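Local atomic coordinates of geranyltranstransferase (IspA) (Helicobacter pylori, PDB entry 3Q1O), a protein that probably joins isoprenyl diphosphates into longer chains as a magnesium-dependent prenyltransferase of the FPP/GGPP synthase family. Residues 91-96 with 136-141; 98-103 with 130-135. All blocks are in the same frame, centred on the assembly; numbering follows the deposited sequence.

Overall arrangement
Contacts 1 and 2 are successive portions of one antiparallel pairing between helix 80-101 and helix 124-143, with their centres about 10 Å apart and contact 2 nested in the chain loop that contact 1 closes. They meet directly where Tyr96 CB lies 3.3 Å from Gly131 O and 3.8 Å from Leu134 CB. Helix 80-101 turns its other face to two dimethylallyl diphosphates: His94 of contact 1 binds one, while Leu98 and Asp101 of contact 2 reach the other, Asp101 through magnesium. Helix 124-143 also faces the second subunit, so the pairing lies between the ligand pockets and the dimer interface of this largely helical fold.

Contact 1 (91-96 with 136-141); sequences ECLHTY and TYSFEL. With DMA (dimethylallyl diphosphate), chain F.
Cys92 and Ser138 mark the closest backbone approach, 5.6 Å from CA to CA, between two helical segments that run exactly antiparallel (180°) with their axes 8.3 Å apart. At this point Ser138 OG lies against the Leu93 backbone, 3.0 Å from Leu93 N, but the angle is too poor for a hydrogen bond. The hydroxyl stands beside its own backbone N (chi1 -55°), where it bonds back to Leu134 O one turn earlier in its helix. The methylene carbons of Cys92 and Leu93 pack round it, Leu93 CB at 3.4 Å from Ser138 OG. Cys92 SG faces two side chains of 136-141: Leu141 CD1 touches it at 3.8 Å, and Tyr137 presents a ring edge, CD1 at 4.1 Å from SG, in a sulfur-aromatic contact near the ring plane. Tyr137 OH is held by His32. Beyond Ser138, Leu93 reaches over with one methyl, CD1 4.1 Å from Phe139 CE2, and Phe139 goes on to meet Phe139 of the second subunit. On the far side of 91-96, His94 points away from the pairing and its NE2 donates to O3B of dimethylallyl diphosphate at 2.6 Å, with a bent N-H...O angle of 144°. Arg113 also hydrogen-bonds this ligand and forms a salt bridge with Glu91. Segment 91-96 thus turns a mostly apolar face to 136-141, where Leu134 O satisfies the Ser138 hydroxyl within helix 124-143 and the close approach is consistent with small Cys92 and Ser138 at the nearest point; from its polar face His94 bonds the diphosphate.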
loop_
_atom_site.group_PDB
_atom_site.type_symbol
_atom_site.label_atom_id
_atom_site.label_comp_id
_atom_site.label_asym_id
_atom_site.label_seq_id
_atom_site.Cartn_x
_atom_site.Cartn_y
_atom_site.Cartn_z
ATOM N N GLU A 91 -6.616 -5.101 9.705
ATOM C CA GLU A 91 -6.295 -6.517 9.609
ATOM C C GLU A 91 -5.658 -6.887 8.266
ATOM O O GLU A 91 -4.737 -7.708 8.216
ATOM C CB GLU A 91 -7.535 -7.372 9.898
ATOM C CG GLU A 91 -7.279 -8.883 10.023
ATOM C CD GLU A 91 -6.377 -9.267 11.195
ATOM O OE1 GLU A 91 -6.160 -8.444 12.112
ATOM O OE2 GLU A 91 -5.889 -10.416 11.203
ATOM N N CYS A 92 -6.126 -6.268 7.188
ATOM C CA CYS A 92 -5.513 -6.491 5.879
ATOM C C CYS A 92 -4.060 -6.042 5.839
ATOM O O CYS A 92 -3.194 -6.799 5.390
ATOM C CB CYS A 92 -6.312 -5.811 4.771
ATOM S SG CYS A 92 -7.843 -6.656 4.425
ATOM N N LEU A 93 -3.794 -4.829 6.327
ATOM C CA LEU A 93 -2.424 -4.322 6.392
ATOM C C LEU A 93 -1.548 -5.195 7.277
ATOM O O LEU A 93 -0.419 -5.501 6.911
ATOM C CB LEU A 93 -2.373 -2.861 6.857
ATOM C CG LEU A 93 -1.033 -2.176 6.563
ATOM C CD1 LEU A 93 -1.106 -1.385 5.278
ATOM C CD2 LEU A 93 -0.631 -1.269 7.692
ATOM N N HIS A 94 -2.075 -5.604 8.428
ATOM C CA HIS A 94 -1.376 -6.544 9.299
ATOM C C HIS A 94 -1.078 -7.877 8.584
ATOM O O HIS A 94 0.059 -8.349 8.604
ATOM C CB HIS A 94 -2.155 -6.764 10.600
ATOM C CG HIS A 94 -1.588 -7.848 11.459
ATOM N ND1 HIS A 94 -0.280 -7.845 11.893
ATOM C CD2 HIS A 94 -2.148 -8.976 11.955
ATOM C CE1 HIS A 94 -0.054 -8.930 12.612
ATOM N NE2 HIS A 94 -1.172 -9.632 12.666
ATOM N N THR A 95 -2.089 -8.447 7.926
ATOM C CA THR A 95 -1.937 -9.685 7.155
ATOM C C THR A 95 -0.905 -9.563 6.021
ATOM O O THR A 95 -0.091 -10.472 5.818
ATOM C CB THR A 95 -3.288 -10.160 6.580
ATOM O OG1 THR A 95 -4.244 -10.294 7.641
ATOM C CG2 THR A 95 -3.140 -11.487 5.889
ATOM N N TYR A 96 -0.935 -8.447 5.293
ATOM C CA TYR A 96 0.081 -8.167 4.274
ATOM C C TYR A 96 1.507 -8.271 4.837
ATOM O O TYR A 96 2.373 -8.876 4.206
ATOM C CB TYR A 96 -0.177 -6.810 3.571
ATOM C CG TYR A 96 0.987 -5.829 3.590
ATOM C CD1 TYR A 96 2.165 -6.072 2.868
ATOM C CD2 TYR A 96 0.909 -4.650 4.334
ATOM C CE1 TYR A 96 3.237 -5.184 2.915
ATOM C CE2 TYR A 96 1.977 -3.753 4.379
ATOM C CZ TYR A 96 3.133 -4.030 3.665
ATOM O OH TYR A 96 4.185 -3.151 3.697
ATOM N N THR A 136 -2.361 -2.320 -0.470
ATOM C CA THR A 136 -3.147 -1.333 -1.200
ATOM C C THR A 136 -4.630 -1.428 -0.822
ATOM O O THR A 136 -5.306 -0.404 -0.684
ATOM C CB THR A 136 -2.943 -1.516 -2.728
ATOM O OG1 THR A 136 -1.540 -1.524 -3.016
ATOM C CG2 THR A 136 -3.593 -0.395 -3.521
ATOM N N TYR A 137 -5.115 -2.655 -0.624
ATOM C CA TYR A 137 -6.517 -2.912 -0.320
ATOM C C TYR A 137 -6.991 -2.309 0.998
ATOM O O TYR A 137 -8.151 -1.912 1.111
ATOM C CB TYR A 137 -6.815 -4.410 -0.343
ATOM C CG TYR A 137 -8.292 -4.729 -0.365
ATOM C CD1 TYR A 137 -8.881 -5.487 0.655
ATOM C CD2 TYR A 137 -9.111 -4.263 -1.405
ATOM C CE1 TYR A 137 -10.248 -5.788 0.632
ATOM C CE2 TYR A 137 -10.479 -4.548 -1.430
ATOM C CZ TYR A 137 -11.036 -5.310 -0.413
ATOM O OH TYR A 137 -12.378 -5.589 -0.442
ATOM N N SER A 138 -6.087 -2.251 1.979
ATOM C CA SER A 138 -6.315 -1.564 3.250
ATOM C C SER A 138 -6.834 -0.163 3.033
ATOM O O SER A 138 -7.778 0.267 3.681
ATOM C CB SER A 138 -5.011 -1.477 4.038
ATOM O OG SER A 138 -4.476 -2.772 4.187
ATOM N N PHE A 139 -6.224 0.549 2.098
ATOM C CA PHE A 139 -6.629 1.917 1.843
ATOM C C PHE A 139 -7.890 2.018 0.991
ATOM O O PHE A 139 -8.679 2.947 1.179
ATOM C CB PHE A 139 -5.436 2.721 1.333
ATOM C CG PHE A 139 -4.280 2.671 2.277
ATOM C CD1 PHE A 139 -4.326 3.375 3.476
ATOM C CD2 PHE A 139 -3.182 1.854 2.022
ATOM C CE1 PHE A 139 -3.271 3.302 4.381
ATOM C CE2 PHE A 139 -2.127 1.787 2.920
ATOM C CZ PHE A 139 -2.178 2.509 4.103
ATOM N N GLU A 140 -8.109 1.039 0.109
ATOM C CA GLU A 140 -9.405 0.900 -0.561
ATOM C C GLU A 140 -10.560 0.719 0.439
ATOM O O GLU A 140 -11.563 1.434 0.361
ATOM C CB GLU A 140 -9.402 -0.217 -1.618
ATOM C CG GLU A 140 -10.705 -0.253 -2.430
ATOM C CD GLU A 140 -10.654 -1.045 -3.734
ATOM O OE1 GLU A 140 -9.814 -1.962 -3.898
ATOM O OE2 GLU A 140 -11.498 -0.747 -4.603
ATOM N N LEU A 141 -10.405 -0.203 1.389
ATOM C CA LEU A 141 -11.442 -0.435 2.414
ATOM C C LEU A 141 -11.717 0.818 3.235
ATOM O O LEU A 141 -12.868 1.160 3.491
ATOM C CB LEU A 141 -11.052 -1.573 3.357
ATOM C CG LEU A 141 -11.240 -3.007 2.876
ATOM C CD1 LEU A 141 -10.404 -3.932 3.739
ATOM C CD2 LEU A 141 -12.715 -3.417 2.895
HETATM C C1 DMA F . 2.180 -11.569 14.533
HETATM O O1 DMA F . 0.962 -10.998 15.021
HETATM C C2 DMA F . 2.940 -10.301 14.235
HETATM C C3 DMA F . 3.725 -9.702 15.144
HETATM C C4 DMA F . 3.965 -10.290 16.508
HETATM C C5 DMA F . 4.402 -8.415 14.763
HETATM P PA DMA F . -0.166 -11.763 15.855
HETATM O O1A DMA F . -1.295 -10.784 16.077
HETATM O O2A DMA F . 0.491 -12.447 17.034
HETATM O O3A DMA F . -0.630 -12.892 14.798
HETATM P PB DMA F . -2.143 -13.047 14.266
HETATM O O1B DMA F . -2.033 -14.284 13.406
HETATM O O2B DMA F . -3.010 -13.180 15.501
HETATM O O3B DMA F . -2.407 -11.778 13.501
#

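Contact 2 (98-103 with 130-135). With MG (magnesium ion), chain E; DMA (dimethylallyl diphosphate), chain G.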
loop_
_atom_site.group_PDB
_atom_site.type_symbol
_atom_site.label_atom_id
_atom_site.label_comp_id
_atom_site.label_asym_id
_atom_site.label_seq_id
_atom_site.Cartn_x
_atom_site.Cartn_y
_atom_site.Cartn_z
ATOM N N LEU A 98 2.589 -9.915 7.487
ATOM C CA LEU A 98 2.825 -11.337 7.769
ATOM C C LEU A 98 3.261 -12.106 6.522
ATOM O O LEU A 98 4.258 -12.836 6.561
ATOM C CB LEU A 98 1.580 -11.995 8.370
ATOM C CG LEU A 98 0.995 -11.437 9.671
ATOM C CD1 LEU A 98 -0.183 -12.280 10.146
ATOM C CD2 LEU A 98 2.049 -11.360 10.745
ATOM N N ILE A 99 2.528 -11.919 5.420
ATOM C CA ILE A 99 2.852 -12.553 4.131
ATOM C C ILE A 99 4.271 -12.215 3.665
ATOM O O ILE A 99 5.044 -13.113 3.310
ATOM C CB ILE A 99 1.821 -12.193 3.032
ATOM C CG1 ILE A 99 0.466 -12.813 3.368
ATOM C CG2 ILE A 99 2.288 -12.682 1.650
ATOM C CD1 ILE A 99 -0.704 -12.104 2.730
ATOM N N HIS A 100 4.619 -10.931 3.705
ATOM C CA HIS A 100 5.959 -10.503 3.309
ATOM C C HIS A 100 7.046 -10.884 4.306
ATOM O O HIS A 100 8.186 -11.143 3.919
ATOM C CB HIS A 100 5.975 -9.008 3.008
ATOM C CG HIS A 100 5.450 -8.675 1.649
ATOM N ND1 HIS A 100 5.641 -7.448 1.057
ATOM C CD2 HIS A 100 4.755 -9.420 0.757
ATOM C CE1 HIS A 100 5.079 -7.449 -0.138
ATOM N NE2 HIS A 100 4.533 -8.633 -0.342
ATOM N N ASP A 101 6.677 -10.936 5.584
ATOM C CA ASP A 101 7.568 -11.420 6.633
ATOM C C ASP A 101 7.967 -12.890 6.428
ATOM O O ASP A 101 9.109 -13.261 6.667
ATOM C CB ASP A 101 6.912 -11.246 8.004
ATOM C CG ASP A 101 7.852 -11.561 9.141
ATOM O OD1 ASP A 101 8.826 -10.802 9.339
ATOM O OD2 ASP A 101 7.615 -12.570 9.838
ATOM N N ASP A 102 7.023 -13.709 5.974
ATOM C CA ASP A 102 7.250 -15.143 5.802
ATOM C C ASP A 102 7.971 -15.520 4.507
ATOM O O ASP A 102 8.266 -16.696 4.295
ATOM C CB ASP A 102 5.924 -15.900 5.872
ATOM C CG ASP A 102 5.254 -15.795 7.228
ATOM O OD1 ASP A 102 5.955 -15.642 8.250
ATOM O OD2 ASP A 102 4.012 -15.875 7.266
ATOM N N LEU A 103 8.246 -14.534 3.653
ATOM C CA LEU A 103 8.922 -14.757 2.370
ATOM C C LEU A 103 10.288 -15.428 2.539
ATOM O O LEU A 103 10.962 -15.196 3.550
ATOM C CB LEU A 103 9.094 -13.433 1.611
ATOM C CG LEU A 103 7.877 -12.843 0.895
ATOM C CD1 LEU A 103 8.195 -11.457 0.366
ATOM C CD2 LEU A 103 7.406 -13.741 -0.234
ATOM N N ILE A 130 0.308 -10.663 -3.648
ATOM C CA ILE A 130 -0.883 -10.620 -2.794
ATOM C C ILE A 130 -0.656 -9.755 -1.562
ATOM O O ILE A 130 -1.535 -8.969 -1.181
ATOM C CB ILE A 130 -1.385 -12.028 -2.447
ATOM C CG1 ILE A 130 -2.116 -12.587 -3.665
ATOM C CG2 ILE A 130 -2.336 -12.003 -1.249
ATOM C CD1 ILE A 130 -2.268 -14.040 -3.642
ATOM N N GLY A 131 0.532 -9.881 -0.970
ATOM C CA GLY A 131 0.988 -8.955 0.058
ATOM C C GLY A 131 0.807 -7.520 -0.396
ATOM O O GLY A 131 0.189 -6.710 0.305
ATOM N N ASP A 132 1.307 -7.226 -1.595
ATOM C CA ASP A 132 1.139 -5.919 -2.222
ATOM C C ASP A 132 -0.322 -5.517 -2.352
ATOM O O ASP A 132 -0.690 -4.385 -2.029
ATOM C CB ASP A 132 1.794 -5.918 -3.594
ATOM C CG ASP A 132 3.297 -5.953 -3.514
ATOM O OD1 ASP A 132 3.824 -5.728 -2.407
ATOM O OD2 ASP A 132 3.956 -6.202 -4.548
ATOM N N ALA A 133 -1.142 -6.456 -2.819
ATOM C CA ALA A 133 -2.573 -6.241 -2.983
ATOM C C ALA A 133 -3.267 -5.907 -1.664
ATOM O O ALA A 133 -4.078 -4.989 -1.617
ATOM C CB ALA A 133 -3.229 -7.453 -3.671
ATOM N N LEU A 134 -2.931 -6.628 -0.596
ATOM C CA LEU A 134 -3.555 -6.372 0.704
ATOM C C LEU A 134 -3.104 -5.054 1.326
ATOM O O LEU A 134 -3.889 -4.380 2.001
ATOM C CB LEU A 134 -3.345 -7.546 1.655
ATOM C CG LEU A 134 -4.205 -8.767 1.302
ATOM C CD1 LEU A 134 -3.588 -10.034 1.836
ATOM C CD2 LEU A 134 -5.625 -8.622 1.824
ATOM N N ASN A 135 -1.848 -4.692 1.076
ATOM C CA ASN A 135 -1.296 -3.382 1.442
ATOM C C ASN A 135 -2.165 -2.264 0.843
ATOM O O ASN A 135 -2.668 -1.400 1.563
ATOM C CB ASN A 135 0.155 -3.321 0.952
ATOM C CG ASN A 135 0.932 -2.079 1.420
ATOM O OD1 ASN A 135 2.124 -1.949 1.115
ATOM N ND2 ASN A 135 0.281 -1.181 2.134
HETATM MG MG MG E . 8.646 -13.754 11.457
HETATM C C1 DMA G . 7.107 -9.766 12.304
HETATM O O1 DMA G . 7.972 -9.958 13.422
HETATM C C2 DMA G . 6.717 -8.326 12.110
HETATM C C3 DMA G . 5.724 -7.997 11.277
HETATM C C4 DMA G . 4.975 -9.038 10.504
HETATM C C5 DMA G . 5.358 -6.551 11.104
HETATM P PA DMA G . 8.346 -11.490 13.736
HETATM O O1A DMA G . 8.992 -12.033 12.484
HETATM O O2A DMA G . 9.070 -11.574 15.055
HETATM O O3A DMA G . 6.858 -12.099 13.903
HETATM P PB DMA G . 6.479 -13.660 13.811
HETATM O O1B DMA G . 4.979 -13.637 13.987
HETATM O O2B DMA G . 6.966 -14.100 12.450
HETATM O O3B DMA G . 7.210 -14.294 14.967
HETATM O O HOH W 1 8.008 -15.317 10.188
HETATM O O HOH W 2 9.996 -15.190 12.295
#
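His100 and Gly131 meet where glycine's bare backbone lets the imidazole come close, His100 NE2 standing 3.6 Å from Gly131 CA. The next residue, Asp132, meets the edge of the same ring: its OD1 is 3.1 Å from His100 CE1, near the ring plane, with carboxylate and imidazole turned 78° apart. Beside them Ile99 sends CD1 across Leu134 at about a right angle, 3.7 Å from Leu134 CD1, with Ile130 CG2 a looser neighbour of that methyl. Both nitrogens of the His100 ring are held: NE2 bonds to Val128 O, ND1 to Asp132 OD2 of the second subunit. The bond is reciprocated across the dimer, and a protonated imidazole would probably ease the approach of the two Asp132 carboxylates to each other. Away from helix 124-143, Asp101 has CG anti to its backbone N (chi1 -173°), which carries OD2 to magnesium at 2.3 Å. Two diphosphate oxygens, O1A and O2B, two waters and Asp107 complete the coordination. Gln172 holds Asp101 OD1, and Asp102 OD1 accepts from a metal-bound water at 2.8 Å, while Asp102 OD2 pairs with Arg112. Asp101, Asp102 and Asp107 form the DDxxxxD version of the first aspartate-rich motif of trans-prenyltransferases. Leu98 CD2 touches the prenyl methyl C4 at 3.7 Å. Among its neighbours, helix 43-52 packs on the aliphatic side through Met50 and Ala46, strand 111-112 brings Arg112 against Leu98 and Asp101, and the second subunit covers His100 and Asp132.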